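Local coordinates for protein putative ketosteroid isomerase (Parabacteroides distasonis ATCC 8503, PDB 3KE7) that is of unknown function but probably acts as a ketosteroid-isomerase-like enzyme of the NTF2 clan, with bicine bound in its pocket, at residues B[22-27]-B[75-80]; B[43-48]-B[125-130]; B[92-97]-B[105-110]; B[109-114]-B[121-126]. All blocks are in the same frame, centred on the assembly; numbering follows the deposited sequence.

Contact 1: residues B[22-27]-B[75-80]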
# COMPACT_ATOMS: atom_id res chain seq x y z
N LEU B 22 4.51 13.36 -10.23
CA LEU B 22 3.96 12.33 -11.13
C LEU B 22 2.53 11.97 -10.78
O LEU B 22 1.68 11.82 -11.66
CB LEU B 22 4.84 11.06 -11.13
CG LEU B 22 6.20 11.13 -11.81
CD1 LEU B 22 6.89 9.73 -11.73
CD2 LEU B 22 6.02 11.56 -13.27
N GLU B 23 2.28 11.79 -9.48
CA GLU B 23 0.96 11.41 -9.01
C GLU B 23 -0.04 12.52 -9.29
O GLU B 23 -1.13 12.28 -9.78
CB GLU B 23 0.99 11.08 -7.50
CG GLU B 23 -0.34 10.48 -7.00
CD GLU B 23 -0.52 9.02 -7.33
OE1 GLU B 23 0.40 8.37 -7.87
OE2 GLU B 23 -1.58 8.49 -6.95
N LYS B 24 0.31 13.74 -8.91
CA LYS B 24 -0.58 14.90 -9.17
C LYS B 24 -0.90 15.08 -10.66
O LYS B 24 -2.04 15.37 -11.04
CB LYS B 24 0.04 16.18 -8.64
CG LYS B 24 0.06 16.32 -7.11
CD LYS B 24 0.57 17.66 -6.68
CE LYS B 24 0.55 17.76 -5.15
NZ LYS B 24 1.19 19.04 -4.66
N GLU B 25 0.11 14.87 -11.50
CA GLU B 25 -0.05 14.95 -12.97
C GLU B 25 -1.04 13.90 -13.46
O GLU B 25 -1.89 14.18 -14.27
CB GLU B 25 1.30 14.79 -13.66
CG GLU B 25 1.18 14.82 -15.17
CD GLU B 25 2.49 14.70 -15.87
OE1 GLU B 25 3.35 13.90 -15.43
OE2 GLU B 25 2.66 15.41 -16.90
N ALA B 26 -0.92 12.67 -12.97
CA ALA B 26 -1.79 11.59 -13.40
C ALA B 26 -3.23 11.86 -12.92
O ALA B 26 -4.20 11.58 -13.60
CB ALA B 26 -1.28 10.25 -12.85
N LEU B 27 -3.35 12.33 -11.68
CA LEU B 27 -4.67 12.62 -11.15
C LEU B 27 -5.43 13.66 -11.93
O LEU B 27 -6.67 13.55 -12.08
CB LEU B 27 -4.57 13.10 -9.68
CG LEU B 27 -4.28 11.95 -8.69
CD1 LEU B 27 -3.82 12.50 -7.40
CD2 LEU B 27 -5.52 11.11 -8.56
N PHE B 75 -8.99 18.96 -6.47
CA PHE B 75 -8.65 18.01 -5.42
C PHE B 75 -7.52 18.59 -4.61
O PHE B 75 -6.76 19.38 -5.11
CB PHE B 75 -8.27 16.64 -6.01
CG PHE B 75 -7.08 16.66 -6.97
CD1 PHE B 75 -5.77 16.76 -6.50
CD2 PHE B 75 -7.28 16.52 -8.35
CE1 PHE B 75 -4.67 16.74 -7.40
CE2 PHE B 75 -6.19 16.51 -9.24
CZ PHE B 75 -4.88 16.61 -8.75
N ASP B 76 -7.44 18.19 -3.32
CA ASP B 76 -6.39 18.60 -2.40
C ASP B 76 -5.65 17.34 -1.92
O ASP B 76 -6.29 16.45 -1.32
CB ASP B 76 -6.96 19.26 -1.13
CG ASP B 76 -7.73 20.55 -1.40
OD1 ASP B 76 -7.32 21.34 -2.30
OD2 ASP B 76 -8.72 20.79 -0.68
N MSE B 77 -4.32 17.30 -2.11
CA MSE B 77 -3.48 16.19 -1.63
C MSE B 77 -2.95 16.52 -0.24
O MSE B 77 -2.15 17.45 -0.06
CB MSE B 77 -2.36 15.87 -2.63
CG MSE B 77 -1.41 14.77 -2.13
SE MSE B 77 -0.09 14.27 -3.50
CE MSE B 77 -1.25 13.43 -4.84
N ILE B 78 -3.32 15.70 0.74
CA ILE B 78 -3.10 15.97 2.13
C ILE B 78 -1.93 15.19 2.71
O ILE B 78 -1.93 13.95 2.63
CB ILE B 78 -4.40 15.62 2.89
CG1 ILE B 78 -5.55 16.52 2.39
CG2 ILE B 78 -4.22 15.74 4.37
CD1 ILE B 78 -6.95 16.01 2.71
N ARG B 79 -0.91 15.91 3.20
CA ARG B 79 0.31 15.35 3.85
C ARG B 79 0.96 14.20 3.06
O ARG B 79 1.22 13.16 3.57
CB ARG B 79 0.02 14.90 5.28
CG ARG B 79 -0.66 15.97 6.18
CD ARG B 79 -0.42 15.70 7.69
NE ARG B 79 -0.59 14.28 8.06
CZ ARG B 79 -1.74 13.69 8.37
NH1 ARG B 79 -2.86 14.37 8.38
NH2 ARG B 79 -1.77 12.39 8.62
N PRO B 80 1.25 14.43 1.79
CA PRO B 80 1.91 13.35 1.10
C PRO B 80 3.28 13.02 1.70
O PRO B 80 4.08 13.97 2.02
CB PRO B 80 2.08 13.90 -0.32
CG PRO B 80 2.08 15.41 -0.19
CD PRO B 80 1.10 15.65 0.97
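F75 and selenomethionine M77 reach out from strand 74-85 and meet E23, K24 and L27 of helix 15-28. Helix 22-27 and strand 75-78 run nearly antiparallel, at 157°, with their axes 10.9 Å apart. Side chains fill that gap. As in other NTF2-like folds, a helix here packs on the curved sheet.

The apolar contacts centre on two groups. The far end of the F75 ring takes L27: CZ of F75 is 3.6 Å from CB of L27, which approaches oblique to the ring. CG of F75 stands between the backbone N and the carbonyl carbon (chi1 59°), and this throws the ring toward the helix. M77 runs out extended and then bends at chi3 (-68°). The bend tucks its methyl CE among three helix side chains. CD1 of L27 lies 3.7 Å from M77 CE, and CG of E23 lies 3.8 Å from the same methyl. Both cross M77 at about a right angle. The aliphatic chain of K24 packs obliquely beside it, with K24 CE 3.9 Å from M77 SE.

Among polar atoms, the backbone O of K24 lies at the F75 ring edge, 3.9 Å from F75 CZ. E23 OE1 is hydrogen-bonded to Y112 OH, and E23 OE2 lies close to E110 OE2. L27 also packs on W127 and borders the bicine site.

With an alanine in place of F75, L27 CB would probably lose its neighbour on the strand, and a gap would open between helix and sheet.

The contact between helix and strand 74-85 is thus almost wholly apolar: no hydrogen bond joins the segments.

Contact 2: residues B[43-48]-B[125-130]; sequences VIYFDP and THWSYV. With BCN (bicine), chain F.
I44 and F46 exchange backbone hydrogen bonds with T125 and W127 on neighbouring parallel strands of the mixed, curved sheet of an NTF2-like fold. Y45 faces T125 and F46 faces H126. T125 N donates to I44 O at 2.9 Å. F46 N donates to T125 O, also at 2.9 Å. W127 N reaches F46 O at 3.0 Å and is almost straight, at 178°.

Several buried side-chain polar atoms have partners. Y45 OH donates to D47 OD2 at 2.7 Å, meeting that oxygen on its anti side. The same OD2 also bonds Y63 OH, and D47 OD1 bonds S49 N. In the second subunit, T109 OG1 serves H126 ND1 and S128 OG serves H126 NE2. S128 OG here bonds N107 ND2 and H126 of that subunit.

F46 and H126 lie on one face of the sheet as an offset stack, centroids 4.5 Å apart and planes at 30°. Y45 and T125 lie on the other face, where T125 CG2 is 3.7 Å from Y45 CD2. P48 CG sits 3.7 Å from the centroid of the Y129 ring, over its face. W127 lines the ligand pocket, and bicine C5 stands 3.6 Å above the plane of its indole, over the centre.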
# COMPACT_ATOMS: atom_id res chain seq x y z
N VAL B 43 1.58 -4.67 -12.01
CA VAL B 43 0.84 -3.84 -11.08
C VAL B 43 -0.29 -4.61 -10.38
O VAL B 43 -0.96 -5.43 -10.98
CB VAL B 43 0.31 -2.59 -11.83
CG1 VAL B 43 -0.76 -3.01 -12.93
CG2 VAL B 43 -0.26 -1.57 -10.86
N ILE B 44 -0.48 -4.29 -9.11
CA ILE B 44 -1.58 -4.77 -8.31
C ILE B 44 -2.38 -3.53 -7.93
O ILE B 44 -1.83 -2.53 -7.51
CB ILE B 44 -1.07 -5.48 -7.02
CG1 ILE B 44 -0.15 -6.65 -7.34
CG2 ILE B 44 -2.23 -5.90 -6.12
CD1 ILE B 44 -0.76 -7.72 -8.09
N TYR B 45 -3.69 -3.62 -7.98
CA TYR B 45 -4.57 -2.47 -7.74
C TYR B 45 -5.82 -2.84 -6.93
O TYR B 45 -6.47 -3.87 -7.17
CB TYR B 45 -5.04 -1.94 -9.12
CG TYR B 45 -6.05 -0.80 -9.10
CD1 TYR B 45 -7.38 -1.06 -8.93
CD2 TYR B 45 -5.67 0.56 -9.33
CE1 TYR B 45 -8.31 -0.07 -8.91
CE2 TYR B 45 -6.60 1.55 -9.33
CZ TYR B 45 -7.93 1.23 -9.08
OH TYR B 45 -8.89 2.24 -9.09
N PHE B 46 -6.13 -1.98 -5.95
CA PHE B 46 -7.34 -2.04 -5.18
C PHE B 46 -8.09 -0.71 -5.25
O PHE B 46 -7.48 0.36 -5.21
CB PHE B 46 -7.08 -2.20 -3.67
CG PHE B 46 -6.33 -3.42 -3.22
CD1 PHE B 46 -7.00 -4.59 -2.86
CD2 PHE B 46 -4.97 -3.38 -3.02
CE1 PHE B 46 -6.31 -5.69 -2.29
CE2 PHE B 46 -4.31 -4.52 -2.47
CZ PHE B 46 -4.98 -5.62 -2.11
N ASP B 47 -9.42 -0.79 -5.23
CA ASP B 47 -10.25 0.38 -4.98
C ASP B 47 -11.55 -0.12 -4.38
O ASP B 47 -11.77 -1.30 -4.30
CB ASP B 47 -10.44 1.33 -6.19
CG ASP B 47 -11.41 0.83 -7.24
OD1 ASP B 47 -12.35 0.06 -6.96
OD2 ASP B 47 -11.30 1.35 -8.41
N PRO B 48 -12.39 0.77 -3.90
CA PRO B 48 -13.59 0.34 -3.17
C PRO B 48 -14.65 -0.34 -3.96
O PRO B 48 -15.62 -0.80 -3.35
CB PRO B 48 -14.13 1.65 -2.58
CG PRO B 48 -12.96 2.53 -2.48
CD PRO B 48 -12.18 2.22 -3.72
N THR B 125 -1.21 0.01 -6.30
CA THR B 125 -2.11 1.12 -6.01
C THR B 125 -3.19 0.61 -5.08
O THR B 125 -3.80 -0.45 -5.32
CB THR B 125 -2.78 1.64 -7.29
OG1 THR B 125 -1.78 2.14 -8.18
CG2 THR B 125 -3.83 2.66 -6.97
N HIS B 126 -3.43 1.35 -4.01
CA HIS B 126 -4.52 1.06 -3.07
C HIS B 126 -5.25 2.35 -2.77
O HIS B 126 -4.73 3.22 -2.08
CB HIS B 126 -3.97 0.43 -1.77
CG HIS B 126 -5.02 -0.23 -0.90
ND1 HIS B 126 -4.73 -1.34 -0.12
CD2 HIS B 126 -6.32 0.09 -0.62
CE1 HIS B 126 -5.81 -1.66 0.59
NE2 HIS B 126 -6.80 -0.85 0.26
N TRP B 127 -6.48 2.47 -3.31
CA TRP B 127 -7.37 3.57 -3.04
C TRP B 127 -8.44 3.10 -2.09
O TRP B 127 -9.03 2.02 -2.31
CB TRP B 127 -8.08 4.06 -4.32
CG TRP B 127 -7.22 4.81 -5.28
CD1 TRP B 127 -6.65 4.36 -6.40
CD2 TRP B 127 -6.83 6.18 -5.14
NE1 TRP B 127 -5.94 5.37 -7.00
CE2 TRP B 127 -6.05 6.51 -6.25
CE3 TRP B 127 -7.14 7.18 -4.22
CZ2 TRP B 127 -5.49 7.78 -6.43
CZ3 TRP B 127 -6.63 8.47 -4.41
CH2 TRP B 127 -5.79 8.75 -5.50
N SER B 128 -8.72 3.86 -1.03
CA SER B 128 -9.87 3.53 -0.17
C SER B 128 -10.57 4.81 0.23
O SER B 128 -9.97 5.90 0.22
CB SER B 128 -9.45 2.67 1.03
OG SER B 128 -8.64 3.35 1.96
N TYR B 129 -11.84 4.69 0.64
CA TYR B 129 -12.55 5.85 1.17
C TYR B 129 -12.12 6.12 2.59
O TYR B 129 -11.86 5.22 3.35
CB TYR B 129 -14.05 5.61 1.20
CG TYR B 129 -14.69 5.36 -0.13
CD1 TYR B 129 -14.51 6.23 -1.17
CD2 TYR B 129 -15.57 4.28 -0.30
CE1 TYR B 129 -15.17 6.03 -2.41
CE2 TYR B 129 -16.23 4.08 -1.54
CZ TYR B 129 -15.98 4.94 -2.56
OH TYR B 129 -16.63 4.78 -3.77
N VAL B 130 -12.12 7.40 2.95
CA VAL B 130 -11.90 7.81 4.33
C VAL B 130 -13.19 7.56 5.10
O VAL B 130 -14.26 8.09 4.74
CB VAL B 130 -11.54 9.30 4.44
CG1 VAL B 130 -11.60 9.82 5.90
CG2 VAL B 130 -10.13 9.59 3.85
N1 BCN F . -9.63 7.83 -8.38
C1 BCN F . -10.39 6.59 -8.60
C2 BCN F . -11.88 6.91 -8.81
O21 BCN F . -12.73 5.98 -8.81
O22 BCN F . -12.22 8.10 -8.97
C3 BCN F . -8.28 7.73 -8.96
C4 BCN F . -8.32 8.01 -10.46
O4 BCN F . -9.05 9.24 -10.61
C5 BCN F . -9.54 8.04 -6.94
C6 BCN F . -9.24 9.49 -6.66
O6 BCN F . -10.14 10.34 -7.42

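Contact 3: residues B[92-97]-B[105-110]; sequences TFNLDS and KWNCTE. With BCN (bicine), chain F.
L95 and W106 form a hydrogen-bonded antiparallel pair in the hairpin of strands 88-99 and 102-114. W106 N donates to L95 O at 2.8 Å. W106 O is gripped from opposite faces of its plane, by L95 N at 2.9 Å and N94 ND2 at 3.0 Å. N94 ND2 also donates to N107 OD1 at 2.8 Å, with the two amide planes 74° apart.

The tight part is F93 with C108. C108 CB sits over one face of the F93 ring, 3.7 Å from its centroid, and C108 SG comes 3.5 Å from F93 CZ.

W106 forms the pocket side and lays its indole face against bicine. Its NE1 donates to a water at 2.9 Å, and that water is also bonded to S97 OG and bicine O6. A leucine in place of W106 would probably leave this water without its N-H donor and bicine without its flat support.

The solvent side is the partly exposed D96-K105 pair, where K105 bends at chi3 and chi4 (72° and 67°), curling NZ back to 2.8 Å from D96 OD1 in a salt bridge.

Strand 74-85 flanks the pair beside 92-97, and strand 120-129 lies beside 105-110. Helix 15-28 packs E23 against F93 and C108.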
# COMPACT_ATOMS: atom_id res chain seq x y z
N THR B 92 2.32 7.85 0.12
CA THR B 92 1.06 7.75 0.86
C THR B 92 0.48 9.15 1.02
O THR B 92 1.21 10.14 1.24
CB THR B 92 1.23 7.08 2.24
OG1 THR B 92 2.27 7.74 2.95
CG2 THR B 92 1.61 5.59 2.08
N PHE B 93 -0.84 9.26 0.93
CA PHE B 93 -1.49 10.53 1.07
C PHE B 93 -2.99 10.34 1.30
O PHE B 93 -3.53 9.23 1.07
CB PHE B 93 -1.24 11.44 -0.16
CG PHE B 93 -1.72 10.88 -1.50
CD1 PHE B 93 -0.89 10.04 -2.23
CD2 PHE B 93 -2.95 11.25 -2.05
CE1 PHE B 93 -1.31 9.53 -3.46
CE2 PHE B 93 -3.36 10.77 -3.28
CZ PHE B 93 -2.53 9.87 -3.97
N ASN B 94 -3.63 11.43 1.69
CA ASN B 94 -5.05 11.54 1.67
C ASN B 94 -5.40 12.50 0.54
O ASN B 94 -4.57 13.36 0.18
CB ASN B 94 -5.58 11.98 3.03
CG ASN B 94 -5.54 10.85 4.02
OD1 ASN B 94 -4.59 10.71 4.78
ND2 ASN B 94 -6.52 9.95 3.89
N LEU B 95 -6.59 12.36 -0.00
CA LEU B 95 -6.99 13.20 -1.12
C LEU B 95 -8.43 13.61 -0.98
O LEU B 95 -9.29 12.76 -0.87
CB LEU B 95 -6.84 12.44 -2.43
CG LEU B 95 -7.01 13.27 -3.75
CD1 LEU B 95 -5.78 14.09 -3.96
CD2 LEU B 95 -7.21 12.33 -4.95
N ASP B 96 -8.70 14.92 -0.95
CA ASP B 96 -10.09 15.41 -1.04
C ASP B 96 -10.40 15.72 -2.56
O ASP B 96 -9.76 16.55 -3.11
CB ASP B 96 -10.28 16.66 -0.18
CG ASP B 96 -10.27 16.38 1.32
OD1 ASP B 96 -10.32 15.21 1.76
OD2 ASP B 96 -10.18 17.38 2.06
N SER B 97 -11.30 14.95 -3.16
CA SER B 97 -11.69 15.05 -4.58
C SER B 97 -13.04 15.72 -4.66
O SER B 97 -14.05 15.14 -4.24
CB SER B 97 -11.79 13.63 -5.18
OG SER B 97 -12.06 13.63 -6.58
N LYS B 105 -13.50 11.88 -0.02
CA LYS B 105 -12.25 11.82 0.75
C LYS B 105 -11.64 10.42 0.62
O LYS B 105 -12.28 9.42 0.92
CB LYS B 105 -12.51 12.18 2.23
CG LYS B 105 -13.11 13.58 2.49
CD LYS B 105 -13.36 13.78 3.97
CE LYS B 105 -12.03 13.94 4.72
NZ LYS B 105 -11.31 15.19 4.36
N TRP B 106 -10.37 10.40 0.21
CA TRP B 106 -9.65 9.18 -0.09
C TRP B 106 -8.38 9.02 0.74
O TRP B 106 -7.75 9.97 1.12
CB TRP B 106 -9.19 9.19 -1.56
CG TRP B 106 -10.24 9.23 -2.61
CD1 TRP B 106 -10.73 10.36 -3.22
CD2 TRP B 106 -10.88 8.12 -3.24
NE1 TRP B 106 -11.65 10.01 -4.18
CE2 TRP B 106 -11.75 8.64 -4.23
CE3 TRP B 106 -10.79 6.73 -3.09
CZ2 TRP B 106 -12.54 7.82 -5.04
CZ3 TRP B 106 -11.58 5.92 -3.90
CH2 TRP B 106 -12.44 6.48 -4.86
N ASN B 107 -8.06 7.75 0.97
CA ASN B 107 -6.75 7.25 1.40
C ASN B 107 -6.07 6.66 0.14
O ASN B 107 -6.74 6.01 -0.68
CB ASN B 107 -6.93 6.09 2.37
CG ASN B 107 -7.72 6.43 3.59
OD1 ASN B 107 -7.38 7.36 4.33
ND2 ASN B 107 -8.76 5.62 3.87
N CYS B 108 -4.77 6.83 0.03
CA CYS B 108 -4.03 6.24 -1.08
C CYS B 108 -2.62 5.81 -0.72
O CYS B 108 -1.86 6.60 -0.12
CB CYS B 108 -3.97 7.21 -2.25
SG CYS B 108 -3.26 6.47 -3.77
N THR B 109 -2.28 4.60 -1.13
CA THR B 109 -0.92 4.13 -1.15
C THR B 109 -0.54 3.79 -2.59
O THR B 109 -1.19 2.93 -3.22
CB THR B 109 -0.74 2.88 -0.32
OG1 THR B 109 -1.19 3.13 1.00
CG2 THR B 109 0.75 2.42 -0.31
N GLU B 110 0.52 4.38 -3.09
CA GLU B 110 1.11 4.04 -4.37
C GLU B 110 2.52 3.53 -4.10
O GLU B 110 3.25 4.12 -3.26
CB GLU B 110 1.23 5.26 -5.32
CG GLU B 110 -0.01 6.00 -5.59
CD GLU B 110 -0.87 5.36 -6.65
OE1 GLU B 110 -0.64 4.17 -6.95
OE2 GLU B 110 -1.79 6.05 -7.20
N1 BCN F . -9.63 7.83 -8.38
C1 BCN F . -10.39 6.59 -8.60
C2 BCN F . -11.88 6.91 -8.81
O21 BCN F . -12.73 5.98 -8.81
O22 BCN F . -12.22 8.10 -8.97
C3 BCN F . -8.28 7.73 -8.96
C4 BCN F . -8.32 8.01 -10.46
O4 BCN F . -9.05 9.24 -10.61
C5 BCN F . -9.54 8.04 -6.94
C6 BCN F . -9.24 9.49 -6.66
O6 BCN F . -10.14 10.34 -7.42
O HOH W 1 -12.66 11.11 -6.65

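Contact 4: residues B[109-114]-B[121-126]; sequences TEVYRR and KIIQTH
T109 O is gripped by two donors of the facing strand: H126 N at 2.9 Å and, weakly, Q124 NE2 at 3.1 Å. A bend at chi2 (-78°) carries the Q124 amide across to T109. Q124 OE1 is hydrogen-bonded to T109 OG1 of the second subunit. On the other face of the sheet T125 OG1 donates to E110 OE1 at 2.6 Å, using the syn lone pair of that oxygen.

Strands 102-114 and 120-129 form an antiparallel hairpin, and it carries a classic beta bulge. I123 and Q124 both face V111. I123 N donates to V111 O at 2.8 Å, while Q124 N reaches the same oxygen only weakly, at 3.4 Å. The psi of I123 is -13°, far from extended, and the register slips by one residue. Beyond the bulge R113 and K121 pair through backbone bonds in both directions.

Side chains fill in around the bulge. I122 CG1 sits over one face of the Y112 ring, 3.6 Å from the centroid. CG1 of V111 lies 3.8 Å from CG1 of I123. The methyl CG2 of I123 stands over the centre of the R113 guanidinium, 3.4 Å from CZ. R113 NH2 forms salt bridges with D40 and D42.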
# COMPACT_ATOMS: atom_id res chain seq x y z
N THR B 109 -2.28 4.60 -1.13
CA THR B 109 -0.92 4.13 -1.15
C THR B 109 -0.54 3.79 -2.59
O THR B 109 -1.19 2.93 -3.22
CB THR B 109 -0.74 2.88 -0.32
OG1 THR B 109 -1.19 3.13 1.00
CG2 THR B 109 0.75 2.42 -0.31
N GLU B 110 0.52 4.38 -3.09
CA GLU B 110 1.11 4.04 -4.37
C GLU B 110 2.52 3.53 -4.10
O GLU B 110 3.25 4.12 -3.26
CB GLU B 110 1.23 5.26 -5.32
CG GLU B 110 -0.01 6.00 -5.59
CD GLU B 110 -0.87 5.36 -6.65
OE1 GLU B 110 -0.64 4.17 -6.95
OE2 GLU B 110 -1.79 6.05 -7.20
N VAL B 111 2.91 2.43 -4.75
CA VAL B 111 4.30 2.01 -4.71
C VAL B 111 4.85 2.17 -6.14
O VAL B 111 4.33 1.57 -7.06
CB VAL B 111 4.48 0.60 -4.25
CG1 VAL B 111 5.99 0.28 -4.22
CG2 VAL B 111 3.87 0.39 -2.84
N TYR B 112 5.91 2.99 -6.29
CA TYR B 112 6.61 3.22 -7.53
C TYR B 112 7.96 2.50 -7.50
O TYR B 112 8.61 2.44 -6.43
CB TYR B 112 6.91 4.72 -7.73
CG TYR B 112 5.75 5.61 -8.15
CD1 TYR B 112 4.79 5.99 -7.25
CD2 TYR B 112 5.69 6.12 -9.44
CE1 TYR B 112 3.80 6.88 -7.59
CE2 TYR B 112 4.67 6.97 -9.82
CZ TYR B 112 3.73 7.35 -8.89
OH TYR B 112 2.72 8.25 -9.26
N ARG B 113 8.36 1.94 -8.63
CA ARG B 113 9.60 1.26 -8.79
C ARG B 113 10.36 1.88 -9.93
O ARG B 113 9.78 2.10 -10.99
CB ARG B 113 9.39 -0.25 -9.06
CG ARG B 113 10.71 -1.07 -9.27
CD ARG B 113 10.47 -2.55 -9.51
NE ARG B 113 9.65 -2.72 -10.69
CZ ARG B 113 8.70 -3.65 -10.87
NH1 ARG B 113 8.42 -4.57 -9.93
NH2 ARG B 113 7.98 -3.65 -11.99
N ARG B 114 11.64 2.16 -9.70
CA ARG B 114 12.48 2.75 -10.71
C ARG B 114 12.98 1.61 -11.59
O ARG B 114 13.61 0.68 -11.08
CB ARG B 114 13.65 3.49 -10.06
CG ARG B 114 14.53 4.24 -11.11
CD ARG B 114 15.61 5.07 -10.43
NE ARG B 114 16.43 4.20 -9.61
CZ ARG B 114 16.97 4.51 -8.43
NH1 ARG B 114 16.81 5.73 -7.89
NH2 ARG B 114 17.65 3.59 -7.77
N LYS B 121 7.71 3.66 -12.28
CA LYS B 121 6.43 3.11 -12.64
C LYS B 121 5.71 2.58 -11.42
O LYS B 121 6.33 2.02 -10.52
CB LYS B 121 6.64 1.98 -13.61
CG LYS B 121 7.47 2.30 -14.84
CD LYS B 121 6.83 3.27 -15.72
CE LYS B 121 5.72 2.73 -16.49
NZ LYS B 121 5.72 3.53 -17.81
N ILE B 122 4.38 2.69 -11.44
CA ILE B 122 3.55 2.21 -10.36
C ILE B 122 3.44 0.66 -10.45
O ILE B 122 3.06 0.10 -11.48
CB ILE B 122 2.15 2.84 -10.39
CG1 ILE B 122 2.26 4.34 -10.12
CG2 ILE B 122 1.21 2.18 -9.36
CD1 ILE B 122 0.95 5.10 -10.34
N ILE B 123 3.78 0.01 -9.34
CA ILE B 123 3.64 -1.42 -9.19
C ILE B 123 2.52 -1.80 -8.22
O ILE B 123 2.11 -2.94 -8.20
CB ILE B 123 4.95 -2.13 -8.80
CG1 ILE B 123 5.41 -1.76 -7.42
CG2 ILE B 123 6.03 -1.74 -9.83
CD1 ILE B 123 6.51 -2.72 -6.88
N GLN B 124 2.01 -0.86 -7.46
CA GLN B 124 0.89 -1.14 -6.56
C GLN B 124 0.12 0.12 -6.28
O GLN B 124 0.71 1.16 -6.00
CB GLN B 124 1.40 -1.73 -5.23
CG GLN B 124 0.31 -2.25 -4.30
CD GLN B 124 -0.48 -1.22 -3.49
OE1 GLN B 124 -1.53 -1.57 -2.99
NE2 GLN B 124 0.05 0.04 -3.35
N THR B 125 -1.21 0.01 -6.30
CA THR B 125 -2.11 1.12 -6.01
C THR B 125 -3.19 0.61 -5.08
O THR B 125 -3.80 -0.45 -5.32
CB THR B 125 -2.78 1.64 -7.29
OG1 THR B 125 -1.78 2.14 -8.18
CG2 THR B 125 -3.83 2.66 -6.97
N HIS B 126 -3.43 1.35 -4.01
CA HIS B 126 -4.52 1.06 -3.07
C HIS B 126 -5.25 2.35 -2.77
O HIS B 126 -4.73 3.22 -2.08
CB HIS B 126 -3.97 0.43 -1.77
CG HIS B 126 -5.02 -0.23 -0.90
ND1 HIS B 126 -4.73 -1.34 -0.12
CD2 HIS B 126 -6.32 0.09 -0.62
CE1 HIS B 126 -5.81 -1.66 0.59
NE2 HIS B 126 -6.80 -0.85 0.26

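In the fold
Contacts 2, 3 and 4 join four strands adjacent in one sheet, 43-46, 120-129, 102-114 and 88-99, and contact 1 lays helix 15-28 against it. Contact 4 shares T109 and E110 with contact 3, and T125 and H126 with contact 2. The centres of contacts 1 and 3 are about 8 Å apart, those of contacts 2 and 3 about 10 Å. E23 OE2 of contact 1 is 2.5 Å from E110 OE2 of contacts 3 and 4, two like-charged groups close together. Bicine lies between W127 and W106, whose rings meet edge-to-face. The side chain of L27 is about 4 Å from bicine, that of E110 about 7 Å. The pocket's position is consistent with the ligand site of NTF2-like proteins.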